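Local coordinates for protein putative antitoxin VapB45 (Mycobacterium tuberculosis, PDB 5AF3) that is possibly the antitoxin of a type II toxin-antitoxin system, paired with the toxin VapC45, and carries putative helix-turn-helix DNA-binding sequences, at residues A[32-37]-A[76-81]; A[118-123]-A[142-147]; A[161-166]-A[176-181]; A[220-223]-A[228-231]. All coordinates share one frame; numbering follows the deposited sequence.

How the contacts relate
The four contacts follow one another along the chain, none nested in or crossing another. Contact 1 closes a 38-residue excursion and joins helices 31-38 and 72-86 in the putative helix-turn-helix region near the N terminus. Contact 2 closes an 18-residue, mostly helical connection, setting helix 115-130 against the join between helix 135-143 and strand 144-147. Contact 3 closes the hairpin of strands 164-166 and 172-176, and contact 4 the short turn between helices 218-225 and 229-236. Contacts 1 and 3 touch: Y79 and V80 of helix 72-86 pack on L161, Q163 and I164, tying the N-terminal helices to the central sheet. Contacts 2 and 4 lie on opposite sides of the chain's centre, their own centres 41 Å apart.

Contact 1: A[32-37]-A[76-81]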
loop_
_atom_site.group_PDB
_atom_site.type_symbol
_atom_site.label_atom_id
_atom_site.label_comp_id
_atom_site.label_asym_id
_atom_site.label_seq_id
_atom_site.Cartn_x
_atom_site.Cartn_y
_atom_site.Cartn_z
ATOM N N ALA A 32 3.371 -12.292 -10.600
ATOM C CA ALA A 32 3.294 -12.972 -11.895
ATOM C C ALA A 32 3.744 -12.030 -13.010
ATOM O O ALA A 32 4.352 -12.462 -14.002
ATOM C CB ALA A 32 1.844 -13.526 -12.157
ATOM N N THR A 33 3.451 -10.739 -12.833
ATOM C CA THR A 33 3.856 -9.720 -13.788
ATOM C C THR A 33 5.384 -9.653 -13.853
ATOM O O THR A 33 5.981 -9.644 -14.930
ATOM C CB THR A 33 3.190 -8.371 -13.425
ATOM O OG1 THR A 33 1.769 -8.531 -13.541
ATOM C CG2 THR A 33 3.618 -7.253 -14.333
ATOM N N LEU A 34 6.019 -9.609 -12.685
ATOM C CA LEU A 34 7.470 -9.585 -12.610
ATOM C C LEU A 34 8.101 -10.817 -13.242
ATOM O O LEU A 34 9.123 -10.706 -13.927
ATOM C CB LEU A 34 7.927 -9.491 -11.140
ATOM C CG LEU A 34 7.759 -8.133 -10.469
ATOM C CD1 LEU A 34 8.311 -8.267 -9.073
ATOM C CD2 LEU A 34 8.512 -7.014 -11.204
ATOM N N ALA A 35 7.477 -11.967 -13.028
ATOM C CA ALA A 35 7.958 -13.210 -13.591
ATOM C C ALA A 35 7.958 -13.086 -15.110
ATOM O O ALA A 35 8.943 -13.455 -15.748
ATOM C CB ALA A 35 7.103 -14.371 -13.134
ATOM N N THR A 36 6.870 -12.552 -15.680
ATOM C CA THR A 36 6.784 -12.353 -17.145
ATOM C C THR A 36 7.902 -11.429 -17.620
ATOM O O THR A 36 8.581 -11.733 -18.616
ATOM C CB THR A 36 5.371 -11.819 -17.593
ATOM O OG1 THR A 36 4.362 -12.756 -17.188
ATOM C CG2 THR A 36 5.298 -11.638 -19.097
ATOM N N TRP A 37 8.134 -10.333 -16.881
ATOM C CA TRP A 37 9.190 -9.392 -17.233
ATOM C C TRP A 37 10.604 -9.989 -17.175
ATOM O O TRP A 37 11.433 -9.637 -17.977
ATOM C CB TRP A 37 9.126 -8.135 -16.384
ATOM C CG TRP A 37 7.823 -7.326 -16.552
ATOM C CD1 TRP A 37 6.841 -7.535 -17.486
ATOM C CD2 TRP A 37 7.398 -6.213 -15.763
ATOM N NE1 TRP A 37 5.831 -6.621 -17.330
ATOM C CE2 TRP A 37 6.152 -5.777 -16.294
ATOM C CE3 TRP A 37 7.966 -5.509 -14.685
ATOM C CZ2 TRP A 37 5.441 -4.683 -15.760
ATOM C CZ3 TRP A 37 7.261 -4.431 -14.146
ATOM C CH2 TRP A 37 6.001 -4.031 -14.686
ATOM N N ALA A 76 15.389 -1.638 -10.666
ATOM C CA ALA A 76 15.226 -0.245 -11.082
ATOM C C ALA A 76 14.434 -0.257 -12.400
ATOM O O ALA A 76 13.488 0.520 -12.565
ATOM C CB ALA A 76 16.636 0.422 -11.288
ATOM N N GLU A 77 14.814 -1.156 -13.312
ATOM C CA GLU A 77 14.086 -1.341 -14.587
ATOM C C GLU A 77 12.624 -1.786 -14.307
ATOM O O GLU A 77 11.668 -1.259 -14.888
ATOM C CB GLU A 77 14.833 -2.364 -15.445
ATOM C CG GLU A 77 16.221 -1.815 -15.883
ATOM C CD GLU A 77 17.125 -2.851 -16.522
ATOM O OE1 GLU A 77 16.964 -4.056 -16.216
ATOM O OE2 GLU A 77 17.977 -2.418 -17.365
ATOM N N ALA A 78 12.448 -2.716 -13.377
ATOM C CA ALA A 78 11.091 -3.168 -12.982
ATOM C C ALA A 78 10.273 -2.019 -12.380
ATOM O O ALA A 78 9.071 -1.902 -12.637
ATOM C CB ALA A 78 11.158 -4.374 -12.012
ATOM N N TYR A 79 10.926 -1.171 -11.592
ATOM C CA TYR A 79 10.292 -0.038 -10.969
ATOM C C TYR A 79 9.756 0.925 -12.035
ATOM O O TYR A 79 8.588 1.357 -11.968
ATOM C CB TYR A 79 11.242 0.682 -10.022
ATOM C CG TYR A 79 10.723 2.009 -9.524
ATOM C CD1 TYR A 79 9.823 2.083 -8.449
ATOM C CD2 TYR A 79 11.162 3.197 -10.105
ATOM C CE1 TYR A 79 9.376 3.306 -7.994
ATOM C CE2 TYR A 79 10.740 4.400 -9.652
ATOM C CZ TYR A 79 9.827 4.461 -8.621
ATOM O OH TYR A 79 9.425 5.707 -8.203
ATOM N N VAL A 80 10.584 1.210 -13.035
ATOM C CA VAL A 80 10.186 2.131 -14.115
ATOM C C VAL A 80 9.060 1.544 -14.971
ATOM O O VAL A 80 8.082 2.225 -15.232
ATOM C CB VAL A 80 11.378 2.539 -14.956
ATOM C CG1 VAL A 80 10.937 3.339 -16.216
ATOM C CG2 VAL A 80 12.338 3.440 -14.087
ATOM N N LEU A 81 9.197 0.295 -15.380
ATOM C CA LEU A 81 8.139 -0.410 -16.104
ATOM C C LEU A 81 6.828 -0.457 -15.316
ATOM O O LEU A 81 5.756 -0.389 -15.889
ATOM C CB LEU A 81 8.569 -1.818 -16.425
ATOM C CG LEU A 81 9.647 -1.993 -17.499
ATOM C CD1 LEU A 81 9.952 -3.457 -17.621
ATOM C CD2 LEU A 81 9.107 -1.398 -18.845
#
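W37 and L81 carry most of this contact through a CH-pi interaction between the indole of one helix and the aliphatic side chain of the other. L81 CB lies over the face of the six-membered ring of W37, 4.0 Å from its centroid and 23° off the ring normal. L81 CD1 continues along that face to lie 4.1 Å from W37 CE3, and the two side chains slide past each other in opposite directions. Because CG of W37 is anti to its carbonyl carbon (chi1 -62°), the indole folds back along its own helix, where T33 CG2 rests on the opposite face. The ring is thus held between two aliphatic groups.

Smaller apolar contacts extend the interface: L34 CD2 meets the methyl group A78 CB at 3.8 Å, and A78 CB is also 4.3 Å from W37 CE3. A backbone oxygen, A78 O, also approaches W37 CZ3 obliquely at 3.5 Å. The segment axes stay 11.4 Å apart at an angle of 118°, a gap that the indole bridges.

The touching residues are all buried. L34 also packs on A23 and S24 of helix 20-27, A78 meets L27 of that helix, and L81 reaches I56 and I57, while Y79 and V80 turn away from helix 31-38 to pack on I164 of strand 164-166.

Contact 2: A[118-123]-A[142-147]; sequences DGAEVL and GLIVPR
L123 and L143 meet through single methyl groups, CD1 of L123 lying 3.9 Å from CD1 of L143, and their side chains cross obliquely. Both CB atoms are directed at the opposing segment, and the contact is made at the branched ends.

I144 approaches A120 differently, laying two of its branches against one small residue. Its CG2 is 3.8 Å from A120 CB and 3.9 Å from A120 CA, while CD1 reaches past the methyl group to within 3.9 Å of A120 O. This span depends on a chi1 of 72°, which places CG1 between the backbone N and the carbonyl carbon and CG2 beside the N. The small alanine lets the isoleucine lie close to the helix backbone, with CA atoms of A120 and I144 6.1 Å apart.

All four residues are buried. L123 also packs on F153 of strand 150-153 and on S97 and L101 of helix 95-105, and I144 touches Y151. Three helices followed directly by a two-stranded antiparallel hairpin recall the order of elements in winged-helix domains, and this contact seats the base of the hairpin on the middle helix.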
loop_
_atom_site.group_PDB
_atom_site.type_symbol
_atom_site.label_atom_id
_atom_site.label_comp_id
_atom_site.label_asym_id
_atom_site.label_seq_id
_atom_site.Cartn_x
_atom_site.Cartn_y
_atom_site.Cartn_z
ATOM N N ASP A 118 15.353 12.997 -21.570
ATOM C CA ASP A 118 15.467 12.730 -23.020
ATOM C C ASP A 118 14.486 11.738 -23.604
ATOM O O ASP A 118 14.350 11.670 -24.843
ATOM C CB ASP A 118 16.868 12.223 -23.382
ATOM C CG ASP A 118 17.978 13.150 -22.918
ATOM O OD1 ASP A 118 17.704 14.305 -22.551
ATOM O OD2 ASP A 118 19.131 12.680 -22.915
ATOM N N GLY A 119 13.876 10.920 -22.731
ATOM C CA GLY A 119 13.084 9.786 -23.173
ATOM C C GLY A 119 11.826 10.127 -23.980
ATOM O O GLY A 119 11.515 9.415 -24.926
ATOM N N ALA A 120 11.119 11.189 -23.615
ATOM C CA ALA A 120 9.810 11.486 -24.248
ATOM C C ALA A 120 10.051 11.768 -25.734
ATOM O O ALA A 120 9.369 11.210 -26.583
ATOM C CB ALA A 120 9.152 12.684 -23.613
ATOM N N GLU A 121 11.043 12.626 -26.014
ATOM C CA GLU A 121 11.388 12.993 -27.400
ATOM C C GLU A 121 11.865 11.786 -28.188
ATOM O O GLU A 121 11.417 11.580 -29.320
ATOM C CB GLU A 121 12.393 14.149 -27.431
ATOM C CG GLU A 121 12.760 14.618 -28.826
ATOM C CD GLU A 121 13.870 15.672 -28.826
ATOM O OE1 GLU A 121 14.183 16.240 -27.744
ATOM O OE2 GLU A 121 14.442 15.921 -29.919
ATOM N N VAL A 122 12.725 10.945 -27.587
ATOM C CA VAL A 122 13.154 9.702 -28.241
ATOM C C VAL A 122 11.949 8.792 -28.592
ATOM O O VAL A 122 11.820 8.251 -29.708
ATOM C CB VAL A 122 14.230 8.932 -27.346
ATOM C CG1 VAL A 122 14.487 7.564 -27.864
ATOM C CG2 VAL A 122 15.560 9.763 -27.229
ATOM N N LEU A 123 11.043 8.622 -27.634
ATOM C CA LEU A 123 9.902 7.750 -27.879
ATOM C C LEU A 123 8.949 8.296 -28.929
ATOM O O LEU A 123 8.385 7.559 -29.714
ATOM C CB LEU A 123 9.149 7.531 -26.566
ATOM C CG LEU A 123 9.916 6.574 -25.641
ATOM C CD1 LEU A 123 9.294 6.778 -24.230
ATOM C CD2 LEU A 123 9.894 5.128 -26.086
ATOM N N GLY A 142 0.604 6.195 -24.325
ATOM C CA GLY A 142 0.376 5.936 -22.896
ATOM C C GLY A 142 1.351 6.722 -22.016
ATOM O O GLY A 142 1.057 7.023 -20.852
ATOM N N LEU A 143 2.519 7.053 -22.574
ATOM C CA LEU A 143 3.599 7.692 -21.823
ATOM C C LEU A 143 3.730 9.199 -21.922
ATOM O O LEU A 143 4.164 9.851 -20.956
ATOM C CB LEU A 143 4.952 7.035 -22.249
ATOM C CG LEU A 143 5.114 5.577 -21.866
ATOM C CD1 LEU A 143 6.328 4.950 -22.550
ATOM C CD2 LEU A 143 5.236 5.484 -20.339
ATOM N N ILE A 144 3.370 9.786 -23.072
ATOM C CA ILE A 144 3.759 11.159 -23.342
ATOM C C ILE A 144 2.572 12.024 -23.772
ATOM O O ILE A 144 1.549 11.494 -24.245
ATOM C CB ILE A 144 4.917 11.247 -24.394
ATOM C CG1 ILE A 144 4.423 10.906 -25.791
ATOM C CG2 ILE A 144 6.109 10.359 -23.989
ATOM C CD1 ILE A 144 5.485 11.058 -26.895
ATOM N N VAL A 145 2.696 13.324 -23.551
ATOM C CA VAL A 145 1.660 14.288 -23.953
ATOM C C VAL A 145 2.335 15.550 -24.413
ATOM O O VAL A 145 3.481 15.803 -24.000
ATOM C CB VAL A 145 0.693 14.625 -22.795
ATOM C CG1 VAL A 145 -0.200 13.444 -22.523
ATOM C CG2 VAL A 145 1.452 15.029 -21.548
ATOM N N PRO A 146 1.649 16.333 -25.283
ATOM C CA PRO A 146 2.106 17.699 -25.627
ATOM C C PRO A 146 2.104 18.643 -24.427
ATOM O O PRO A 146 1.153 18.666 -23.642
ATOM C CB PRO A 146 1.080 18.176 -26.657
ATOM C CG PRO A 146 0.394 16.953 -27.158
ATOM C CD PRO A 146 0.431 15.947 -26.034
ATOM N N ARG A 147 3.172 19.398 -24.272
ATOM C CA ARG A 147 3.211 20.489 -23.318
ATOM C C ARG A 147 3.995 21.635 -23.945
ATOM O O ARG A 147 5.138 21.443 -24.356
ATOM C CB ARG A 147 3.868 20.047 -22.017
ATOM C CG ARG A 147 3.622 20.993 -20.869
ATOM C CD ARG A 147 4.630 20.790 -19.760
ATOM N NE ARG A 147 5.038 22.073 -19.195
ATOM C CZ ARG A 147 4.332 22.773 -18.307
ATOM N NH1 ARG A 147 3.165 22.314 -17.856
ATOM N NH2 ARG A 147 4.802 23.936 -17.867
#

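Contact 3: A[161-166]-A[176-181]; sequences LQQISF and RLPQYG
Q163 and R176 are joined through their backbones by a nearly straight hydrogen bond, R176 N to Q163 O (3.0 Å, N-H...O angle 175°), which pairs the residue before strand 164-166 with the last residue of the antiparallel strand 172-176. Q163 lies in a type I turn from L161 to I164 that leads the chain from helix 155-161 into the sheet.

The same two residues join again through their side chains. R176 NH1 donates to Q163 OE1 at 2.9 Å, with the oxygen close to the guanidinium plane. The donor, however, stands well above the carbonyl plane of the amide, and the amide and guanidinium planes are 52° apart. R176 is extended from CG to NE, whereas Q163 is bent at chi2 (-50°), which carries its amide across the arginine; OE1 consequently also approaches R176 CD at 3.4 Å. Closer to the backbone, Q163 CB lies 3.2 Å from R176 O, and Q163 CG makes a looser contact with P178 CD at 4.3 Å. Y79 of helix 72-86 packs on Q163, and D237 of the second subunit packs on P178.

Both polar ends have further partners: R176 NE binds N184 OD1 and Q163 NE2 binds H159 O. The latter bond settles which end of the amide is its oxygen and turns that oxygen to the arginine. Since both side-chain acceptors are neutral amides, they position the guanidinium through dipoles and probably leave its positive charge largely uncompensated by these two residues.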
loop_
_atom_site.group_PDB
_atom_site.type_symbol
_atom_site.label_atom_id
_atom_site.label_comp_id
_atom_site.label_asym_id
_atom_site.label_seq_id
_atom_site.Cartn_x
_atom_site.Cartn_y
_atom_site.Cartn_z
ATOM N N LEU A 161 9.662 8.532 -11.907
ATOM C CA LEU A 161 11.020 8.709 -12.416
ATOM C C LEU A 161 11.871 9.572 -11.506
ATOM O O LEU A 161 13.043 9.308 -11.383
ATOM C CB LEU A 161 10.996 9.353 -13.817
ATOM C CG LEU A 161 10.245 8.527 -14.873
ATOM C CD1 LEU A 161 10.484 9.091 -16.291
ATOM C CD2 LEU A 161 10.574 7.058 -14.863
ATOM N N GLN A 162 11.255 10.599 -10.912
ATOM C CA GLN A 162 11.870 11.567 -9.992
ATOM C C GLN A 162 12.383 10.946 -8.694
ATOM O O GLN A 162 13.185 11.573 -7.983
ATOM C CB GLN A 162 10.855 12.677 -9.645
ATOM C CG GLN A 162 10.765 13.749 -10.705
ATOM C CD GLN A 162 9.493 14.612 -10.624
ATOM O OE1 GLN A 162 8.570 14.352 -9.832
ATOM N NE2 GLN A 162 9.456 15.661 -11.451
ATOM N N GLN A 163 11.917 9.749 -8.370
ATOM C CA GLN A 163 12.319 9.059 -7.120
ATOM C C GLN A 163 13.702 8.390 -7.191
ATOM O O GLN A 163 14.205 7.893 -6.178
ATOM C CB GLN A 163 11.289 8.001 -6.704
ATOM C CG GLN A 163 9.818 8.491 -6.602
ATOM C CD GLN A 163 9.707 9.741 -5.776
ATOM O OE1 GLN A 163 10.320 9.844 -4.720
ATOM N NE2 GLN A 163 8.939 10.702 -6.248
ATOM N N ILE A 164 14.280 8.321 -8.396
ATOM C CA ILE A 164 15.473 7.534 -8.618
ATOM C C ILE A 164 16.686 8.444 -8.472
ATOM O O ILE A 164 16.672 9.569 -8.965
ATOM C CB ILE A 164 15.455 6.870 -10.033
ATOM C CG1 ILE A 164 14.188 6.004 -10.195
ATOM C CG2 ILE A 164 16.696 5.971 -10.246
ATOM C CD1 ILE A 164 14.038 5.390 -11.572
ATOM N N SER A 165 17.720 7.949 -7.783
ATOM C CA SER A 165 18.994 8.678 -7.636
ATOM C C SER A 165 20.028 7.969 -8.482
ATOM O O SER A 165 19.934 6.763 -8.677
ATOM C CB SER A 165 19.439 8.659 -6.153
ATOM O OG SER A 165 18.585 9.484 -5.400
ATOM N N PHE A 166 21.054 8.701 -8.948
ATOM C CA PHE A 166 22.006 8.091 -9.900
ATOM C C PHE A 166 23.479 8.074 -9.437
ATOM O O PHE A 166 23.887 8.982 -8.732
ATOM C CB PHE A 166 21.850 8.768 -11.265
ATOM C CG PHE A 166 20.430 8.678 -11.787
ATOM C CD1 PHE A 166 19.992 7.513 -12.409
ATOM C CD2 PHE A 166 19.525 9.704 -11.541
ATOM C CE1 PHE A 166 18.653 7.394 -12.832
ATOM C CE2 PHE A 166 18.190 9.601 -11.977
ATOM C CZ PHE A 166 17.768 8.426 -12.604
ATOM N N ARG A 176 13.638 5.853 -4.085
ATOM C CA ARG A 176 12.750 6.192 -2.989
ATOM C C ARG A 176 11.369 5.603 -3.297
ATOM O O ARG A 176 10.861 5.779 -4.422
ATOM C CB ARG A 176 12.649 7.687 -2.845
ATOM C CG ARG A 176 11.646 8.141 -1.776
ATOM C CD ARG A 176 11.669 9.622 -1.582
ATOM N NE ARG A 176 10.668 10.014 -0.587
ATOM C CZ ARG A 176 9.386 10.217 -0.874
ATOM N NH1 ARG A 176 8.961 10.061 -2.126
ATOM N NH2 ARG A 176 8.523 10.572 0.087
ATOM N N LEU A 177 10.777 4.936 -2.309
ATOM C CA LEU A 177 9.462 4.237 -2.495
ATOM C C LEU A 177 8.361 5.169 -1.952
ATOM O O LEU A 177 8.250 5.368 -0.735
ATOM C CB LEU A 177 9.482 2.846 -1.834
ATOM C CG LEU A 177 10.626 1.915 -2.259
ATOM C CD1 LEU A 177 10.602 0.661 -1.483
ATOM C CD2 LEU A 177 10.567 1.589 -3.775
ATOM N N PRO A 178 7.618 5.850 -2.862
ATOM C CA PRO A 178 6.729 6.941 -2.417
ATOM C C PRO A 178 5.529 6.441 -1.612
ATOM O O PRO A 178 4.885 7.243 -0.942
ATOM C CB PRO A 178 6.286 7.618 -3.729
ATOM C CG PRO A 178 6.412 6.551 -4.763
ATOM C CD PRO A 178 7.589 5.676 -4.328
ATOM N N GLN A 179 5.299 5.140 -1.640
ATOM C CA GLN A 179 4.202 4.536 -0.854
ATOM C C GLN A 179 4.482 4.642 0.648
ATOM O O GLN A 179 3.546 4.557 1.450
ATOM C CB GLN A 179 3.900 3.091 -1.234
ATOM C CG GLN A 179 4.959 2.025 -0.868
ATOM C CD GLN A 179 5.923 1.709 -2.015
ATOM O OE1 GLN A 179 6.320 0.545 -2.191
ATOM N NE2 GLN A 179 6.288 2.723 -2.793
ATOM N N TYR A 180 5.757 4.863 1.014
ATOM C CA TYR A 180 6.124 5.061 2.430
ATOM C C TYR A 180 6.083 6.531 2.859
ATOM O O TYR A 180 6.352 6.854 4.015
ATOM C CB TYR A 180 7.504 4.483 2.727
ATOM C CG TYR A 180 7.627 3.005 2.654
ATOM C CD1 TYR A 180 7.931 2.378 1.436
ATOM C CD2 TYR A 180 7.458 2.202 3.795
ATOM C CE1 TYR A 180 8.083 1.031 1.363
ATOM C CE2 TYR A 180 7.618 0.846 3.731
ATOM C CZ TYR A 180 7.927 0.258 2.513
ATOM O OH TYR A 180 8.090 -1.098 2.412
ATOM N N GLY A 181 5.785 7.423 1.926
ATOM C CA GLY A 181 5.541 8.809 2.239
ATOM C C GLY A 181 6.764 9.486 2.848
ATOM O O GLY A 181 7.895 9.230 2.437
#

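Contact 4: A[220-223]-A[228-231]; sequences AVAD and TPDQ
Close packing of a helix methyl group against the start of the next helix defines this contact, which lies in the turn between helices 218-225 and 229-236, near the C terminus, its centre about 26 Å from the centre of the chain. A222 supplies the methyl group, and the T228-P229 peptide bond supplies the surface that receives it.

A222 CB is directed toward the turn and sits over the face of that peptide unit, 3.5 Å from T228 C. The P229 ring lies alongside, with CD at 3.7 Å and CG at 3.9 Å from A222 CB. The approach is close, the CA atoms of A222 and T228 being 5.0 Å apart. The side chain of T228 is directed away from A222, so that its backbone, not its branches, forms the contact.

T228 occupies the N-cap position, but its side chain makes no capping bond. Instead T228 N donates to Q231 OE1 at 2.9 Å with an N-H...O angle of 149°, which is one of the two bonds of a capping box. Q231 is itself steadied by a bond from NE2 to D182 O. This return of the side chain to the cap closes the first turn of the helix, which P229 enters without an N-H to offer.

Around the turn, A222 also packs on L232, and V221 joins L232 to V208, P211 and L212 of helix 206-213. Three short helices about a common core, with an alanine of the second packed on the tight turn into the third, are consistent with a helix-turn-helix-like fold, though the function of this region is not known.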
loop_
_atom_site.group_PDB
_atom_site.type_symbol
_atom_site.label_atom_id
_atom_site.label_comp_id
_atom_site.label_asym_id
_atom_site.label_seq_id
_atom_site.Cartn_x
_atom_site.Cartn_y
_atom_site.Cartn_z
ATOM N N ALA A 220 9.079 5.335 21.649
ATOM C CA ALA A 220 10.199 4.485 22.077
ATOM C C ALA A 220 10.880 3.878 20.860
ATOM O O ALA A 220 12.102 3.904 20.736
ATOM C CB ALA A 220 9.734 3.391 22.993
ATOM N N VAL A 221 10.079 3.330 19.955
ATOM C CA VAL A 221 10.664 2.748 18.723
ATOM C C VAL A 221 11.347 3.827 17.874
ATOM O O VAL A 221 12.474 3.628 17.403
ATOM C CB VAL A 221 9.599 1.950 17.925
ATOM C CG1 VAL A 221 10.179 1.437 16.583
ATOM C CG2 VAL A 221 9.119 0.749 18.785
ATOM N N ALA A 222 10.703 4.984 17.721
ATOM C CA ALA A 222 11.259 6.064 16.889
ATOM C C ALA A 222 12.628 6.497 17.400
ATOM O O ALA A 222 13.579 6.616 16.624
ATOM C CB ALA A 222 10.308 7.242 16.822
ATOM N N ASP A 223 12.731 6.697 18.708
ATOM C CA ASP A 223 14.005 7.004 19.346
ATOM C C ASP A 223 15.069 5.908 19.190
ATOM O O ASP A 223 16.246 6.199 18.876
ATOM C CB ASP A 223 13.780 7.338 20.823
ATOM C CG ASP A 223 12.951 8.616 21.020
ATOM O OD1 ASP A 223 12.804 9.438 20.071
ATOM O OD2 ASP A 223 12.420 8.775 22.131
ATOM N N THR A 228 11.217 9.341 13.253
ATOM C CA THR A 228 10.214 10.044 14.005
ATOM C C THR A 228 8.979 9.133 14.145
ATOM O O THR A 228 8.855 8.173 13.372
ATOM C CB THR A 228 9.933 11.380 13.284
ATOM O OG1 THR A 228 9.455 12.355 14.215
ATOM C CG2 THR A 228 8.954 11.181 12.222
ATOM N N PRO A 229 8.095 9.370 15.163
ATOM C CA PRO A 229 6.831 8.618 15.237
ATOM C C PRO A 229 5.968 8.733 13.992
ATOM O O PRO A 229 5.401 7.720 13.546
ATOM C CB PRO A 229 6.130 9.222 16.475
ATOM C CG PRO A 229 7.251 9.662 17.333
ATOM C CD PRO A 229 8.253 10.247 16.350
ATOM N N ASP A 230 5.874 9.933 13.418
ATOM C CA ASP A 230 5.112 10.116 12.173
ATOM C C ASP A 230 5.669 9.278 11.023
ATOM O O ASP A 230 4.910 8.666 10.264
ATOM C CB ASP A 230 5.056 11.584 11.780
ATOM C CG ASP A 230 4.000 12.361 12.573
ATOM O OD1 ASP A 230 3.194 11.733 13.305
ATOM O OD2 ASP A 230 3.982 13.597 12.454
ATOM N N GLN A 231 6.989 9.248 10.905
ATOM C CA GLN A 231 7.662 8.386 9.929
ATOM C C GLN A 231 7.374 6.901 10.158
ATOM O O GLN A 231 7.179 6.141 9.187
ATOM C CB GLN A 231 9.168 8.631 9.936
ATOM C CG GLN A 231 9.564 9.937 9.275
ATOM C CD GLN A 231 11.034 10.196 9.386
ATOM O OE1 GLN A 231 11.670 9.864 10.405
ATOM N NE2 GLN A 231 11.602 10.789 8.339
#